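Local coordinates for protein deseasin MCP-01 (Pseudoalteromonas sp., PDB 3VV3) that acts as a subtilisin-family serine protease that degrades collagen, its calcium-bound catalytic domain probably cutting peptide bonds through a Ser-His-Asp triad, at residues I225-S230 against S235-W240; A281-V286 against E297-S302; W13-E18 against V124-D129. All coordinates share one frame; numbering follows the deposited sequence.

Interaction 1: residues I225-S230 against S235-W240; sequences IASTDS and SSFSQW
Ser227 meets Ser235 and Ser238 where strand 222-228, in the parallel sheet of the subtilisin fold, runs out and the chain comes back over it as a type I beta turn, Ser235 to Ser238. Two backbone atoms of Ser227 take part. Its N-H is donated almost straight (171°) to Ser238 OG at 2.9 Å, and its carbonyl O receives the N-H of Ser235 at 2.8 Å, the donor standing above the carbonyl plane. Ser238 can take that N-H because its OG lies anti to its own backbone N (chi1 -171°). The same hydroxyl donates a hydrogen bond to Gln239 O, in the carbonyl plane and on a lone pair, so its direction is settled: it accepts from the strand and donates to its own chain. Ala226 CB lies 3.4 Å from Ser238 OG.

At the other end of the turn the two side chains meet hydroxyl to hydroxyl, Ser227 OG to Ser235 OG at 2.7 Å. Ser235 OG also has a hydrogen bond to Ser252 OG, so it joins the strand to a further loop. Phe237 folds back over the turn with CG between its backbone N and carbonyl carbon (chi1 56°), and one face of the ring receives Ser235 CB, offset toward the rim. Oblique to the ring, Ser227 OG stands 3.5 Å from Phe237 CZ. Beyond the turn, Ser236 OG is hydrogen-bonded to the backbone N of Gly144 of the second subunit. Asp229 OD1 accepts hydrogen bonds from Arg231 N and Asn233 N, tying down the intervening loop, while a water donates to Asp229 OD2 at 2.8 Å and accepts from Ser236 N at 3.1 Å.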
loop_
_atom_site.group_PDB
_atom_site.type_symbol
_atom_site.label_atom_id
_atom_site.label_comp_id
_atom_site.label_asym_id
_atom_site.label_seq_id
_atom_site.Cartn_x
_atom_site.Cartn_y
_atom_site.Cartn_z
ATOM N N ILE A 225 14.023 -8.500 3.432
ATOM C CA ILE A 225 13.858 -7.664 4.620
ATOM C C ILE A 225 12.443 -7.688 5.210
ATOM O O ILE A 225 11.471 -7.401 4.515
ATOM C CB ILE A 225 14.261 -6.209 4.297
ATOM C CG1 ILE A 225 15.702 -6.168 3.758
ATOM C CG2 ILE A 225 14.085 -5.318 5.517
ATOM C CD1 ILE A 225 16.709 -6.854 4.661
ATOM N N ALA A 226 12.343 -8.038 6.493
ATOM C CA ALA A 226 11.088 -7.925 7.235
ATOM C C ALA A 226 11.017 -6.541 7.858
ATOM O O ALA A 226 12.040 -5.851 7.986
ATOM C CB ALA A 226 10.999 -9.011 8.320
ATOM N N SER A 227 9.817 -6.144 8.273
ATOM C CA SER A 227 9.599 -4.824 8.847
ATOM C C SER A 227 9.507 -4.867 10.373
ATOM O O SER A 227 8.926 -5.787 10.945
ATOM C CB SER A 227 8.313 -4.213 8.275
ATOM O OG SER A 227 8.016 -2.980 8.911
ATOM N N THR A 228 10.078 -3.852 11.016
ATOM C CA THR A 228 9.967 -3.671 12.466
ATOM C C THR A 228 9.311 -2.335 12.794
ATOM O O THR A 228 9.221 -1.439 11.940
ATOM C CB THR A 228 11.352 -3.750 13.154
ATOM O OG1 THR A 228 12.205 -2.702 12.664
ATOM C CG2 THR A 228 12.005 -5.093 12.880
ATOM N N ASP A 229 8.859 -2.193 14.041
ATOM C CA ASP A 229 8.167 -0.986 14.465
ATOM C C ASP A 229 8.920 -0.214 15.554
ATOM O O ASP A 229 10.048 -0.561 15.927
ATOM C CB ASP A 229 6.722 -1.293 14.905
ATOM C CG ASP A 229 6.648 -2.133 16.181
ATOM O OD1 ASP A 229 7.618 -2.145 16.970
ATOM O OD2 ASP A 229 5.599 -2.787 16.394
ATOM N N SER A 230 8.290 0.841 16.051
ATOM C CA SER A 230 8.957 1.749 16.982
ATOM C C SER A 230 9.184 1.139 18.368
ATOM O O SER A 230 9.825 1.764 19.211
ATOM C CB SER A 230 8.157 3.039 17.135
ATOM O OG SER A 230 6.888 2.761 17.712
ATOM N N SER A 235 6.811 -5.826 12.829
ATOM C CA SER A 235 5.579 -5.136 12.477
ATOM C C SER A 235 4.479 -6.166 12.319
ATOM O O SER A 235 4.713 -7.223 11.762
ATOM C CB SER A 235 5.769 -4.373 11.165
ATOM O OG SER A 235 6.844 -3.460 11.278
ATOM N N SER A 236 3.281 -5.865 12.807
ATOM C CA SER A 236 2.216 -6.870 12.770
ATOM C C SER A 236 1.906 -7.385 11.364
ATOM O O SER A 236 1.535 -8.545 11.207
ATOM C CB SER A 236 0.944 -6.371 13.461
ATOM O OG SER A 236 0.599 -5.081 13.006
ATOM N N PHE A 237 2.067 -6.525 10.358
ATOM C CA PHE A 237 1.816 -6.902 8.968
ATOM C C PHE A 237 2.947 -7.686 8.305
ATOM O O PHE A 237 2.751 -8.267 7.244
ATOM C CB PHE A 237 1.511 -5.657 8.118
ATOM C CG PHE A 237 2.587 -4.600 8.184
ATOM C CD1 PHE A 237 3.762 -4.750 7.468
ATOM C CD2 PHE A 237 2.414 -3.461 8.959
ATOM C CE1 PHE A 237 4.764 -3.790 7.528
ATOM C CE2 PHE A 237 3.416 -2.475 9.025
ATOM C CZ PHE A 237 4.593 -2.645 8.308
ATOM N N SER A 238 4.129 -7.710 8.913
ATOM C CA SER A 238 5.303 -8.225 8.202
ATOM C C SER A 238 5.276 -9.727 7.949
ATOM O O SER A 238 4.951 -10.508 8.831
ATOM C CB SER A 238 6.597 -7.879 8.949
ATOM O OG SER A 238 7.742 -8.191 8.153
ATOM N N GLN A 239 5.666 -10.123 6.747
ATOM C CA GLN A 239 5.966 -11.524 6.491
ATOM C C GLN A 239 7.341 -11.831 7.097
ATOM O O GLN A 239 8.084 -10.916 7.465
ATOM C CB GLN A 239 5.894 -11.820 4.982
ATOM C CG GLN A 239 4.435 -11.960 4.505
ATOM C CD GLN A 239 4.257 -11.895 3.000
ATOM O OE1 GLN A 239 4.765 -12.740 2.248
ATOM N NE2 GLN A 239 3.510 -10.903 2.553
ATOM N N TRP A 240 7.654 -13.112 7.248
ATOM C CA TRP A 240 8.924 -13.522 7.841
ATOM C C TRP A 240 9.329 -14.832 7.184
ATOM O O TRP A 240 8.643 -15.314 6.288
ATOM C CB TRP A 240 8.794 -13.689 9.364
ATOM C CG TRP A 240 7.865 -14.804 9.758
ATOM C CD1 TRP A 240 8.196 -16.116 9.971
ATOM C CD2 TRP A 240 6.448 -14.711 9.951
ATOM N NE1 TRP A 240 7.071 -16.843 10.294
ATOM C CE2 TRP A 240 5.987 -16.002 10.291
ATOM C CE3 TRP A 240 5.528 -13.662 9.881
ATOM C CZ2 TRP A 240 4.642 -16.267 10.554
ATOM C CZ3 TRP A 240 4.188 -13.932 10.145
ATOM C CH2 TRP A 240 3.764 -15.221 10.478
HETATM O O HOH W 1 3.406 -3.530 14.828
#

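Interaction 2: residues A281-V286 against E297-S302; sequences ALVLSV and ELLMSS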
loop_
_atom_site.group_PDB
_atom_site.type_symbol
_atom_site.label_atom_id
_atom_site.label_comp_id
_atom_site.label_asym_id
_atom_site.label_seq_id
_atom_site.Cartn_x
_atom_site.Cartn_y
_atom_site.Cartn_z
ATOM N N ALA A 281 24.422 1.347 0.976
ATOM C CA ALA A 281 25.109 2.446 0.294
ATOM C C ALA A 281 26.039 3.199 1.245
ATOM O O ALA A 281 27.147 3.585 0.862
ATOM C CB ALA A 281 24.109 3.396 -0.346
ATOM N N LEU A 282 25.590 3.413 2.482
ATOM C CA LEU A 282 26.424 4.101 3.472
ATOM C C LEU A 282 27.688 3.301 3.790
ATOM O O LEU A 282 28.789 3.863 3.876
ATOM C CB LEU A 282 25.631 4.403 4.757
ATOM C CG LEU A 282 26.289 5.441 5.681
ATOM C CD1 LEU A 282 26.501 6.744 4.917
ATOM C CD2 LEU A 282 25.436 5.696 6.912
ATOM N N VAL A 283 27.537 1.991 3.943
ATOM C CA VAL A 283 28.676 1.104 4.160
ATOM C C VAL A 283 29.679 1.222 3.004
ATOM O O VAL A 283 30.885 1.288 3.220
ATOM C CB VAL A 283 28.230 -0.369 4.314
ATOM C CG1 VAL A 283 29.429 -1.304 4.237
ATOM C CG2 VAL A 283 27.463 -0.574 5.631
ATOM N N LEU A 284 29.169 1.259 1.776
ATOM C CA LEU A 284 30.042 1.312 0.605
ATOM C C LEU A 284 30.723 2.672 0.465
ATOM O O LEU A 284 31.639 2.832 -0.345
ATOM C CB LEU A 284 29.258 0.971 -0.661
ATOM C CG LEU A 284 28.844 -0.495 -0.808
ATOM C CD1 LEU A 284 27.838 -0.652 -1.957
ATOM C CD2 LEU A 284 30.067 -1.365 -1.046
ATOM N N SER A 285 30.286 3.655 1.248
ATOM C CA SER A 285 30.982 4.947 1.262
ATOM C C SER A 285 32.189 4.876 2.195
ATOM O O SER A 285 33.069 5.743 2.156
ATOM C CB SER A 285 30.052 6.098 1.670
ATOM O OG SER A 285 29.827 6.101 3.076
ATOM N N VAL A 286 32.226 3.836 3.023
ATOM C CA VAL A 286 33.308 3.628 3.995
ATOM C C VAL A 286 34.277 2.521 3.548
ATOM O O VAL A 286 35.495 2.626 3.723
ATOM C CB VAL A 286 32.728 3.307 5.401
ATOM C CG1 VAL A 286 33.818 2.857 6.359
ATOM C CG2 VAL A 286 31.976 4.519 5.965
ATOM N N GLU A 297 26.283 -10.060 4.475
ATOM C CA GLU A 297 26.479 -10.713 5.768
ATOM C C GLU A 297 26.814 -9.696 6.848
ATOM O O GLU A 297 26.437 -9.865 8.010
ATOM C CB GLU A 297 27.548 -11.810 5.673
ATOM C CG GLU A 297 27.110 -12.992 4.813
ATOM C CD GLU A 297 28.001 -14.214 4.966
ATOM O OE1 GLU A 297 29.204 -14.058 5.277
ATOM O OE2 GLU A 297 27.490 -15.339 4.767
ATOM N N LEU A 298 27.506 -8.630 6.463
ATOM C CA LEU A 298 27.838 -7.574 7.408
ATOM C C LEU A 298 26.579 -6.854 7.900
ATOM O O LEU A 298 26.429 -6.576 9.091
ATOM C CB LEU A 298 28.807 -6.576 6.774
ATOM C CG LEU A 298 29.232 -5.400 7.649
ATOM C CD1 LEU A 298 30.713 -5.111 7.438
ATOM C CD2 LEU A 298 28.397 -4.181 7.341
ATOM N N LEU A 299 25.677 -6.542 6.976
ATOM C CA LEU A 299 24.415 -5.909 7.349
ATOM C C LEU A 299 23.633 -6.799 8.307
ATOM O O LEU A 299 23.056 -6.326 9.295
ATOM C CB LEU A 299 23.598 -5.572 6.094
ATOM C CG LEU A 299 24.211 -4.442 5.258
ATOM C CD1 LEU A 299 23.628 -4.413 3.830
ATOM C CD2 LEU A 299 24.027 -3.099 5.957
ATOM N N MET A 300 23.624 -8.098 8.022
ATOM C CA MET A 300 22.938 -9.064 8.876
ATOM C C MET A 300 23.597 -9.198 10.253
ATOM O O MET A 300 22.932 -9.113 11.284
ATOM C CB MET A 300 22.875 -10.424 8.180
ATOM C CG MET A 300 21.943 -10.417 6.961
ATOM S SD MET A 300 22.090 -11.872 5.911
ATOM C CE MET A 300 21.471 -13.173 6.987
ATOM N N SER A 301 24.911 -9.386 10.267
ATOM C CA SER A 301 25.596 -9.713 11.514
ATOM C C SER A 301 25.757 -8.503 12.423
ATOM O O SER A 301 25.833 -8.652 13.641
ATOM C CB SER A 301 26.959 -10.360 11.230
ATOM O OG SER A 301 27.836 -9.447 10.592
ATOM N N SER A 302 25.809 -7.308 11.841
ATOM C CA SER A 302 26.023 -6.093 12.629
ATOM C C SER A 302 24.750 -5.556 13.276
ATOM O O SER A 302 24.810 -4.635 14.088
ATOM C CB SER A 302 26.672 -4.989 11.791
ATOM O OG SER A 302 25.781 -4.496 10.804
#
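Val283 CG2 carries the whole touch between these two helices, meeting one methyl from each of two successive leucines: Leu298 CD2 at 4.1 Å and Leu299 CD2 at 4.3 Å. Val283 points at the facing helix and slides past Leu298 in the opposite direction. Leu298 reaches out with CG anti to its backbone N (chi1 179°), whereas Leu299 sets off to one side and touches the valine with its CD2 methyl alone. The contact is purely apolar and light, with the nearest CA atoms, those of Val283 and Leu299, 8.8 Å apart.

One shell out, serines about a turn further on bond back to the carbonyls of Leu282 and Leu298. Ser285 OG donates to Leu282 O at 2.6 Å, in the carbonyl plane and on a lone pair, and the backbone N of Ser285 shares that acceptor. Leu298 O also has two donors, Ser302 OG and Ser302 N, which reach it from opposite faces of its plane. Leu290 and Leu295 also pack on Val283, thickening the apolar layer. Around this pair, helix 321-327 lies against Leu282 and Leu298 through Val321 and Ala324, and Leu284 of helix 269-284 rests on Arg167 and Val168 of sheet strand 166-171.

Interaction 3: residues W13-E18 against V124-D129; sequences WGLNNE and VGVNHD
This is a small, buried apolar contact between two loops distant in sequence: Leu15, in the N-terminal segment ahead of helix 31-34, fits against residues 124-126 of the loop leading into strand 131-136. Leu15 supplies both of its methyls, one to each valine. CD1 comes up to Val124, 3.3 Å from its carbonyl O and 4.0 Å from its CG1, while CD2 meets Val126 CG2 at 4.1 Å. The leucine side chain crosses both valines at a slant. With CG anti to the carbonyl carbon (chi1 -57°), Leu15 extends toward the other loop and forks over it. Val126 turns CG2 to it by setting CG1 anti to its backbone N (chi1 180°).

His275 of helix 269-284 and Ala31 of helix 31-34 also touch the leucine. The valine loop is held by backbone bonds from Gly125 to Ala115 and from Val126 to Thr112, and Trp35 NE1 binds Val126 O. Within segment 13-18, Asn17 N bonds to Asp28 OD2; Asp28 is a calcium ligand, which links the segment to a calcium site. The contact packs the N-terminal segment on the core of a subtilisin-like fold.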
loop_
_atom_site.group_PDB
_atom_site.type_symbol
_atom_site.label_atom_id
_atom_site.label_comp_id
_atom_site.label_asym_id
_atom_site.label_seq_id
_atom_site.Cartn_x
_atom_site.Cartn_y
_atom_site.Cartn_z
ATOM N N TRP A 13 11.606 8.121 13.431
ATOM C CA TRP A 13 11.985 7.273 14.553
ATOM C C TRP A 13 12.957 6.162 14.125
ATOM O O TRP A 13 13.825 5.745 14.891
ATOM C CB TRP A 13 10.734 6.679 15.217
ATOM C CG TRP A 13 10.045 5.664 14.351
ATOM C CD1 TRP A 13 8.985 5.869 13.514
ATOM C CD2 TRP A 13 10.394 4.286 14.231
ATOM N NE1 TRP A 13 8.648 4.692 12.886
ATOM C CE2 TRP A 13 9.498 3.705 13.312
ATOM C CE3 TRP A 13 11.375 3.483 14.820
ATOM C CZ2 TRP A 13 9.560 2.356 12.960
ATOM C CZ3 TRP A 13 11.434 2.147 14.476
ATOM C CH2 TRP A 13 10.532 1.595 13.550
ATOM N N GLY A 14 12.822 5.692 12.887
ATOM C CA GLY A 14 13.678 4.625 12.397
ATOM C C GLY A 14 15.149 5.003 12.401
ATOM O O GLY A 14 16.019 4.151 12.569
ATOM N N LEU A 15 15.424 6.287 12.202
ATOM C CA LEU A 15 16.804 6.774 12.194
ATOM C C LEU A 15 17.258 7.091 13.617
ATOM O O LEU A 15 18.402 6.806 14.015
ATOM C CB LEU A 15 16.935 8.026 11.318
ATOM C CG LEU A 15 16.502 7.912 9.849
ATOM C CD1 LEU A 15 16.784 9.217 9.111
ATOM C CD2 LEU A 15 17.221 6.748 9.171
ATOM N N ASN A 16 16.346 7.678 14.384
ATOM C CA ASN A 16 16.630 8.033 15.770
ATOM C C ASN A 16 15.346 7.994 16.591
ATOM O O ASN A 16 14.417 8.752 16.337
ATOM C CB ASN A 16 17.260 9.422 15.839
ATOM C CG ASN A 16 17.739 9.776 17.233
ATOM O OD1 ASN A 16 17.210 10.689 17.875
ATOM N ND2 ASN A 16 18.742 9.051 17.710
ATOM N N ASN A 17 15.303 7.087 17.559
ATOM C CA ASN A 17 14.111 6.859 18.365
ATOM C C ASN A 17 14.421 7.183 19.827
ATOM O O ASN A 17 15.279 6.541 20.434
ATOM C CB ASN A 17 13.700 5.389 18.232
ATOM C CG ASN A 17 12.299 5.108 18.751
ATOM O OD1 ASN A 17 11.670 5.946 19.402
ATOM N ND2 ASN A 17 11.809 3.908 18.466
ATOM N N GLU A 18 13.762 8.191 20.362
ATOM C CA GLU A 18 13.817 8.540 21.788
ATOM C C GLU A 18 12.480 8.292 22.464
ATOM O O GLU A 18 12.266 8.696 23.567
ATOM C CB GLU A 18 14.140 10.001 22.003
ATOM C CG GLU A 18 15.053 10.563 20.985
ATOM C CD GLU A 18 16.457 10.684 21.457
ATOM O OE1 GLU A 18 16.840 9.829 22.222
ATOM O OE2 GLU A 18 17.151 11.625 21.031
ATOM N N VAL A 124 15.472 13.388 5.934
ATOM C CA VAL A 124 16.844 13.026 5.599
ATOM C C VAL A 124 16.899 11.512 5.477
ATOM O O VAL A 124 16.239 10.796 6.232
ATOM C CB VAL A 124 17.855 13.520 6.672
ATOM C CG1 VAL A 124 17.444 13.056 8.075
ATOM C CG2 VAL A 124 19.262 13.045 6.360
ATOM N N GLY A 125 17.660 11.017 4.510
ATOM C CA GLY A 125 17.768 9.582 4.319
ATOM C C GLY A 125 18.876 8.967 5.150
ATOM O O GLY A 125 19.593 9.667 5.873
ATOM N N VAL A 126 19.032 7.653 5.050
ATOM C CA VAL A 126 20.154 6.999 5.714
ATOM C C VAL A 126 21.456 7.637 5.218
ATOM O O VAL A 126 22.422 7.771 5.976
ATOM C CB VAL A 126 20.187 5.479 5.447
ATOM C CG1 VAL A 126 21.380 4.834 6.153
ATOM C CG2 VAL A 126 18.878 4.819 5.894
ATOM N N ASN A 127 21.468 8.017 3.942
ATOM C CA ASN A 127 22.542 8.833 3.373
ATOM C C ASN A 127 22.109 10.283 3.267
ATOM O O ASN A 127 21.000 10.565 2.799
ATOM C CB ASN A 127 22.919 8.345 1.967
ATOM C CG ASN A 127 23.357 6.900 1.950
ATOM O OD1 ASN A 127 24.540 6.596 2.072
ATOM N ND2 ASN A 127 22.397 5.996 1.815
ATOM N N HIS A 128 22.972 11.210 3.691
ATOM C CA HIS A 128 22.740 12.628 3.421
ATOM C C HIS A 128 23.082 12.924 1.975
ATOM O O HIS A 128 22.476 13.788 1.344
ATOM C CB HIS A 128 23.637 13.511 4.286
ATOM C CG HIS A 128 23.326 13.444 5.742
ATOM N ND1 HIS A 128 23.646 14.465 6.616
ATOM C CD2 HIS A 128 22.723 12.486 6.483
ATOM C CE1 HIS A 128 23.256 14.130 7.833
ATOM N NE2 HIS A 128 22.690 12.939 7.780
ATOM N N ASP A 129 24.085 12.211 1.475
ATOM C CA ASP A 129 24.567 12.370 0.107
ATOM C C ASP A 129 24.725 10.997 -0.537
ATOM O O ASP A 129 25.307 10.093 0.054
ATOM C CB ASP A 129 25.914 13.095 0.110
ATOM C CG ASP A 129 25.829 14.468 0.753
ATOM O OD1 ASP A 129 25.263 15.386 0.127
ATOM O OD2 ASP A 129 26.316 14.617 1.889
#

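Overall arrangement
Along the chain interaction 3 closes first, then interaction 1, then interaction 2. Interactions 1 and 3 have centres 18 Å apart yet touch: Trp13 packs on Asp229 and Ser230, and Ser230 O probably bonds to Asn17 ND2, so the N-terminal segment meets the end of strand 222-228. Interactions 2 and 3 lie 16 Å apart between centres and also meet, Asn127 packing on Ala281 and Leu282. Interactions 1 and 2 do not touch, with nearest atoms about 7 Å apart. Helix 269-284 supplies one side of interaction 2 and touches residues of interactions 1 and 3. Ser270, probably the triad nucleophile, lies in its first turn, so all three contacts bear on that helix.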